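Local coordinates for putative transcriptional regulator (PDB 2ZB9), which probably binds DNA through a helix-turn-helix motif and regulates transcription, as a member of the TetR family, at residues G74-P86 with Q98-G111. Numbering follows the deposited sequence.
Sequences GYFHAVEDTLAFP and QLRAFTHVMTRTPG
Gln98 meets Phe85 and Leu83 with two different parts of one side chain. Its CG sits over a face of the Phe85 ring, 3.6 Å from the centroid, a CH-pi contact. The chain then bends at chi2, which brings the amide round against the ring; the amide and ring planes are 12° apart, stacked. From there NE2 donates to the backbone O of Leu83 at 2.9 Å. The bond is nearly straight (169°) and lies close to the amide plane. Outside the pair, Trp171 of helix 163-179 donates to OE1, while Arg140 of helix 126-153 gives Leu83 O a second hydrogen bond. With both ends of the buried amide engaged, its flip is fixed. A leucine here would probably leave Leu83 O with one donor fewer and Trp171 NE1 without its acceptor, and lose the flat amide stacked on Phe85.

The side chain of Leu83 itself is a knob in the hole formed by Gln98, Ala101, Phe102 and Val105. Its CD2 does most of the touching, 3.5 Å from CA of Phe102, while CD1 lies at the edge of the Phe102 ring. Val105 returns the favour as a knob among Tyr75, Val79, Thr82 and Leu83, dividing its methyls. CG2 reaches CD2 of Leu83 and CG2 of Thr82, each at 4.0 Å. CG1, anti to the backbone N, meets the OH of Tyr75 at 3.6 Å. The edge of that tyrosine ring also faces CA of Gly111, 3.7 Å from CE1.

The segments 74-83 and 98-108 run roughly antiparallel (142°), their axes approaching to 9.8 Å. Knobs-into-holes packing thus joins helix 67-83, which follows the predicted helix-turn-helix, to helix 91-108 of the all-helical C-terminal domain of the TetR fold.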
loop_
_atom_site.group_PDB
_atom_site.type_symbol
_atom_site.label_atom_id
_atom_site.label_comp_id
_atom_site.label_asym_id
_atom_site.label_seq_id
_atom_site.Cartn_x
_atom_site.Cartn_y
_atom_site.Cartn_z
ATOM N N GLY A 74 -2.422 -9.267 18.690
ATOM C CA GLY A 74 -3.483 -10.260 18.633
ATOM C C GLY A 74 -3.788 -10.624 17.187
ATOM O O GLY A 74 -4.010 -11.794 16.852
ATOM N N TYR A 75 -3.788 -9.624 16.313
ATOM C CA TYR A 75 -4.077 -9.874 14.909
ATOM C C TYR A 75 -3.021 -10.769 14.276
ATOM O O TYR A 75 -3.352 -11.747 13.611
ATOM C CB TYR A 75 -4.161 -8.563 14.128
ATOM C CG TYR A 75 -4.595 -8.775 12.699
ATOM C CD1 TYR A 75 -5.930 -9.025 12.386
ATOM C CD2 TYR A 75 -3.661 -8.791 11.666
ATOM C CE1 TYR A 75 -6.324 -9.293 11.073
ATOM C CE2 TYR A 75 -4.040 -9.058 10.357
ATOM C CZ TYR A 75 -5.368 -9.309 10.066
ATOM O OH TYR A 75 -5.728 -9.594 8.770
ATOM N N PHE A 76 -1.750 -10.444 14.490
ATOM C CA PHE A 76 -0.671 -11.246 13.917
ATOM C C PHE A 76 -0.825 -12.726 14.286
ATOM O O PHE A 76 -0.722 -13.611 13.432
ATOM C CB PHE A 76 0.690 -10.709 14.385
ATOM C CG PHE A 76 1.863 -11.506 13.881
ATOM C CD1 PHE A 76 2.245 -12.692 14.515
ATOM C CD2 PHE A 76 2.575 -11.084 12.758
ATOM C CE1 PHE A 76 3.318 -13.449 14.036
ATOM C CE2 PHE A 76 3.646 -11.829 12.271
ATOM C CZ PHE A 76 4.023 -13.019 12.911
ATOM N N HIS A 77 -1.085 -12.994 15.558
ATOM C CA HIS A 77 -1.247 -14.372 16.010
ATOM C C HIS A 77 -2.546 -15.043 15.562
ATOM O O HIS A 77 -2.626 -16.265 15.494
ATOM C CB HIS A 77 -1.093 -14.420 17.529
ATOM C CG HIS A 77 0.305 -14.135 17.979
ATOM N ND1 HIS A 77 1.306 -15.081 17.928
ATOM C CD2 HIS A 77 0.893 -12.986 18.387
ATOM C CE1 HIS A 77 2.451 -14.526 18.282
ATOM N NE2 HIS A 77 2.229 -13.256 18.564
ATOM N N ALA A 78 -3.558 -14.247 15.238
ATOM C CA ALA A 78 -4.827 -14.802 14.781
ATOM C C ALA A 78 -4.763 -15.298 13.330
ATOM O O ALA A 78 -5.455 -16.247 12.968
ATOM C CB ALA A 78 -5.930 -13.758 14.919
ATOM N N VAL A 79 -3.942 -14.657 12.503
ATOM C CA VAL A 79 -3.831 -15.039 11.097
ATOM C C VAL A 79 -2.553 -15.798 10.762
ATOM O O VAL A 79 -2.377 -16.261 9.636
ATOM C CB VAL A 79 -3.916 -13.790 10.171
ATOM C CG1 VAL A 79 -5.241 -13.074 10.377
ATOM C CG2 VAL A 79 -2.761 -12.844 10.449
ATOM N N GLU A 80 -1.675 -15.946 11.746
ATOM C CA GLU A 80 -0.401 -16.624 11.544
ATOM C C GLU A 80 -0.459 -17.977 10.844
ATOM O O GLU A 80 0.222 -18.180 9.841
ATOM C CB GLU A 80 0.336 -16.773 12.880
ATOM C CG GLU A 80 1.683 -17.472 12.757
ATOM C CD GLU A 80 2.522 -17.368 14.020
ATOM O OE1 GLU A 80 1.942 -17.253 15.122
ATOM O OE2 GLU A 80 3.765 -17.416 13.913
ATOM N N ASP A 81 -1.253 -18.904 11.371
ATOM C CA ASP A 81 -1.357 -20.233 10.775
ATOM C C ASP A 81 -1.908 -20.184 9.358
ATOM O O ASP A 81 -1.393 -20.834 8.446
ATOM C CB ASP A 81 -2.251 -21.133 11.628
ATOM C CG ASP A 81 -1.604 -21.521 12.947
ATOM O OD1 ASP A 81 -2.193 -22.347 13.677
ATOM O OD2 ASP A 81 -0.506 -21.008 13.256
ATOM N N THR A 82 -2.968 -19.408 9.184
ATOM C CA THR A 82 -3.613 -19.256 7.892
ATOM C C THR A 82 -2.696 -18.625 6.840
ATOM O O THR A 82 -2.789 -18.959 5.658
ATOM C CB THR A 82 -4.876 -18.389 8.028
ATOM O OG1 THR A 82 -5.704 -18.923 9.069
ATOM C CG2 THR A 82 -5.659 -18.368 6.725
ATOM N N LEU A 83 -1.813 -17.719 7.263
ATOM C CA LEU A 83 -0.921 -17.046 6.319
ATOM C C LEU A 83 0.485 -17.631 6.242
ATOM O O LEU A 83 1.347 -17.083 5.555
ATOM C CB LEU A 83 -0.826 -15.549 6.636
ATOM C CG LEU A 83 -2.134 -14.753 6.595
ATOM C CD1 LEU A 83 -1.836 -13.274 6.829
ATOM C CD2 LEU A 83 -2.823 -14.952 5.239
ATOM N N ALA A 84 0.711 -18.745 6.929
ATOM C CA ALA A 84 2.020 -19.397 6.911
ATOM C C ALA A 84 2.382 -19.825 5.485
ATOM O O ALA A 84 1.500 -20.129 4.675
ATOM C CB ALA A 84 2.016 -20.619 7.842
ATOM N N PHE A 85 3.680 -19.872 5.193
ATOM C CA PHE A 85 4.150 -20.240 3.860
ATOM C C PHE A 85 4.391 -21.720 3.626
ATOM O O PHE A 85 5.170 -22.356 4.336
ATOM C CB PHE A 85 5.447 -19.498 3.506
ATOM C CG PHE A 85 5.244 -18.059 3.139
ATOM C CD1 PHE A 85 5.122 -17.083 4.124
ATOM C CD2 PHE A 85 5.116 -17.686 1.803
ATOM C CE1 PHE A 85 4.868 -15.756 3.787
ATOM C CE2 PHE A 85 4.863 -16.367 1.460
ATOM C CZ PHE A 85 4.738 -15.396 2.459
ATOM N N PRO A 86 3.719 -22.291 2.621
ATOM C CA PRO A 86 3.940 -23.711 2.353
ATOM C C PRO A 86 5.373 -23.764 1.836
ATOM O O PRO A 86 5.830 -22.817 1.198
ATOM C CB PRO A 86 2.939 -24.016 1.239
ATOM C CG PRO A 86 1.865 -22.993 1.436
ATOM C CD PRO A 86 2.654 -21.751 1.761
ATOM N N GLN A 98 -0.244 -19.233 -0.851
ATOM C CA GLN A 98 -0.166 -18.246 0.227
ATOM C C GLN A 98 -0.882 -16.946 -0.142
ATOM O O GLN A 98 -1.601 -16.387 0.679
ATOM C CB GLN A 98 1.301 -17.968 0.583
ATOM C CG GLN A 98 1.540 -17.319 1.949
ATOM C CD GLN A 98 1.113 -15.867 2.009
ATOM O OE1 GLN A 98 1.067 -15.182 0.991
ATOM N NE2 GLN A 98 0.822 -15.382 3.214
ATOM N N LEU A 99 -0.690 -16.464 -1.367
ATOM C CA LEU A 99 -1.346 -15.229 -1.799
ATOM C C LEU A 99 -2.868 -15.394 -1.806
ATOM O O LEU A 99 -3.601 -14.435 -1.552
ATOM C CB LEU A 99 -0.892 -14.804 -3.206
ATOM C CG LEU A 99 0.225 -13.782 -3.468
ATOM C CD1 LEU A 99 0.169 -12.658 -2.433
ATOM C CD2 LEU A 99 1.568 -14.462 -3.437
ATOM N N ARG A 100 -3.348 -16.600 -2.106
ATOM C CA ARG A 100 -4.795 -16.841 -2.119
ATOM C C ARG A 100 -5.371 -16.855 -0.707
ATOM O O ARG A 100 -6.458 -16.331 -0.469
ATOM C CB ARG A 100 -5.120 -18.147 -2.847
ATOM C CG ARG A 100 -5.120 -17.976 -4.364
ATOM C CD ARG A 100 -5.076 -19.297 -5.120
ATOM N NE ARG A 100 -4.983 -19.031 -6.554
ATOM C CZ ARG A 100 -4.554 -19.895 -7.469
ATOM N NH1 ARG A 100 -4.167 -21.117 -7.121
ATOM N NH2 ARG A 100 -4.499 -19.523 -8.741
ATOM N N ALA A 101 -4.646 -17.448 0.235
ATOM C CA ALA A 101 -5.111 -17.466 1.617
ATOM C C ALA A 101 -5.095 -16.011 2.116
ATOM O O ALA A 101 -5.993 -15.573 2.840
ATOM C CB ALA A 101 -4.193 -18.346 2.469
ATOM N N PHE A 102 -4.079 -15.260 1.696
ATOM C CA PHE A 102 -3.942 -13.857 2.076
ATOM C C PHE A 102 -5.121 -13.058 1.534
ATOM O O PHE A 102 -5.729 -12.262 2.245
ATOM C CB PHE A 102 -2.638 -13.290 1.511
ATOM C CG PHE A 102 -2.434 -11.832 1.793
ATOM C CD1 PHE A 102 -2.203 -11.386 3.088
ATOM C CD2 PHE A 102 -2.450 -10.900 0.757
ATOM C CE1 PHE A 102 -1.983 -10.026 3.350
ATOM C CE2 PHE A 102 -2.233 -9.541 1.006
ATOM C CZ PHE A 102 -1.999 -9.107 2.306
ATOM N N THR A 103 -5.427 -13.272 0.260
ATOM C CA THR A 103 -6.533 -12.588 -0.391
ATOM C C THR A 103 -7.858 -12.922 0.282
ATOM O O THR A 103 -8.706 -12.051 0.466
ATOM C CB THR A 103 -6.593 -12.957 -1.892
ATOM O OG1 THR A 103 -5.474 -12.360 -2.559
ATOM C CG2 THR A 103 -7.883 -12.451 -2.530
ATOM N N HIS A 104 -8.037 -14.184 0.651
ATOM C CA HIS A 104 -9.262 -14.596 1.318
ATOM C C HIS A 104 -9.396 -13.815 2.625
ATOM O O HIS A 104 -10.447 -13.242 2.915
ATOM C CB HIS A 104 -9.233 -16.094 1.621
ATOM C CG HIS A 104 -10.414 -16.567 2.412
ATOM N ND1 HIS A 104 -11.640 -16.825 1.838
ATOM C CD2 HIS A 104 -10.564 -16.789 3.739
ATOM C CE1 HIS A 104 -12.496 -17.185 2.779
ATOM N NE2 HIS A 104 -11.869 -17.170 3.941
ATOM N N VAL A 105 -8.324 -13.794 3.411
ATOM C CA VAL A 105 -8.331 -13.069 4.675
ATOM C C VAL A 105 -8.656 -11.593 4.483
ATOM O O VAL A 105 -9.501 -11.034 5.184
ATOM C CB VAL A 105 -6.961 -13.166 5.394
ATOM C CG1 VAL A 105 -6.896 -12.150 6.541
ATOM C CG2 VAL A 105 -6.756 -14.574 5.940
ATOM N N MET A 106 -7.992 -10.964 3.520
ATOM C CA MET A 106 -8.178 -9.536 3.270
ATOM C C MET A 106 -9.493 -9.089 2.627
ATOM O O MET A 106 -9.901 -7.937 2.803
ATOM C CB MET A 106 -7.004 -9.012 2.437
ATOM C CG MET A 106 -5.635 -9.226 3.089
ATOM S SD MET A 106 -5.511 -8.459 4.730
ATOM C CE MET A 106 -5.313 -6.762 4.278
ATOM N N THR A 107 -10.167 -9.981 1.902
ATOM C CA THR A 107 -11.414 -9.609 1.225
ATOM C C THR A 107 -12.687 -10.297 1.720
ATOM O O THR A 107 -13.782 -9.754 1.566
ATOM C CB THR A 107 -11.331 -9.886 -0.298
ATOM O OG1 THR A 107 -11.129 -11.287 -0.512
ATOM C CG2 THR A 107 -10.190 -9.115 -0.937
ATOM N N ARG A 108 -12.551 -11.487 2.294
ATOM C CA ARG A 108 -13.710 -12.252 2.766
ATOM C C ARG A 108 -13.742 -12.410 4.280
ATOM O O ARG A 108 -14.472 -13.244 4.807
ATOM C CB ARG A 108 -13.699 -13.640 2.118
ATOM C CG ARG A 108 -13.555 -13.599 0.607
ATOM C CD ARG A 108 -14.794 -13.011 -0.042
ATOM N NE ARG A 108 -14.508 -12.431 -1.351
ATOM C CZ ARG A 108 -15.440 -12.094 -2.238
ATOM N NH1 ARG A 108 -16.724 -12.285 -1.958
ATOM N NH2 ARG A 108 -15.090 -11.553 -3.399
ATOM N N THR A 109 -12.963 -11.586 4.969
ATOM C CA THR A 109 -12.849 -11.637 6.419
ATOM C C THR A 109 -12.787 -10.221 6.998
ATOM O O THR A 109 -12.416 -9.273 6.305
ATOM C CB THR A 109 -11.562 -12.426 6.789
ATOM O OG1 THR A 109 -11.834 -13.833 6.735
ATOM C CG2 THR A 109 -11.035 -12.041 8.145
ATOM N N PRO A 110 -13.174 -10.053 8.273
ATOM C CA PRO A 110 -13.120 -8.711 8.860
ATOM C C PRO A 110 -11.663 -8.261 8.966
ATOM O O PRO A 110 -11.373 -7.086 9.181
ATOM C CB PRO A 110 -13.759 -8.912 10.233
ATOM C CG PRO A 110 -14.737 -10.025 9.989
ATOM C CD PRO A 110 -13.911 -10.978 9.154
ATOM N N GLY A 111 -10.759 -9.222 8.804
ATOM C CA GLY A 111 -9.339 -8.946 8.890
ATOM C C GLY A 111 -8.843 -7.917 7.899
ATOM O O GLY A 111 -7.950 -7.126 8.219
#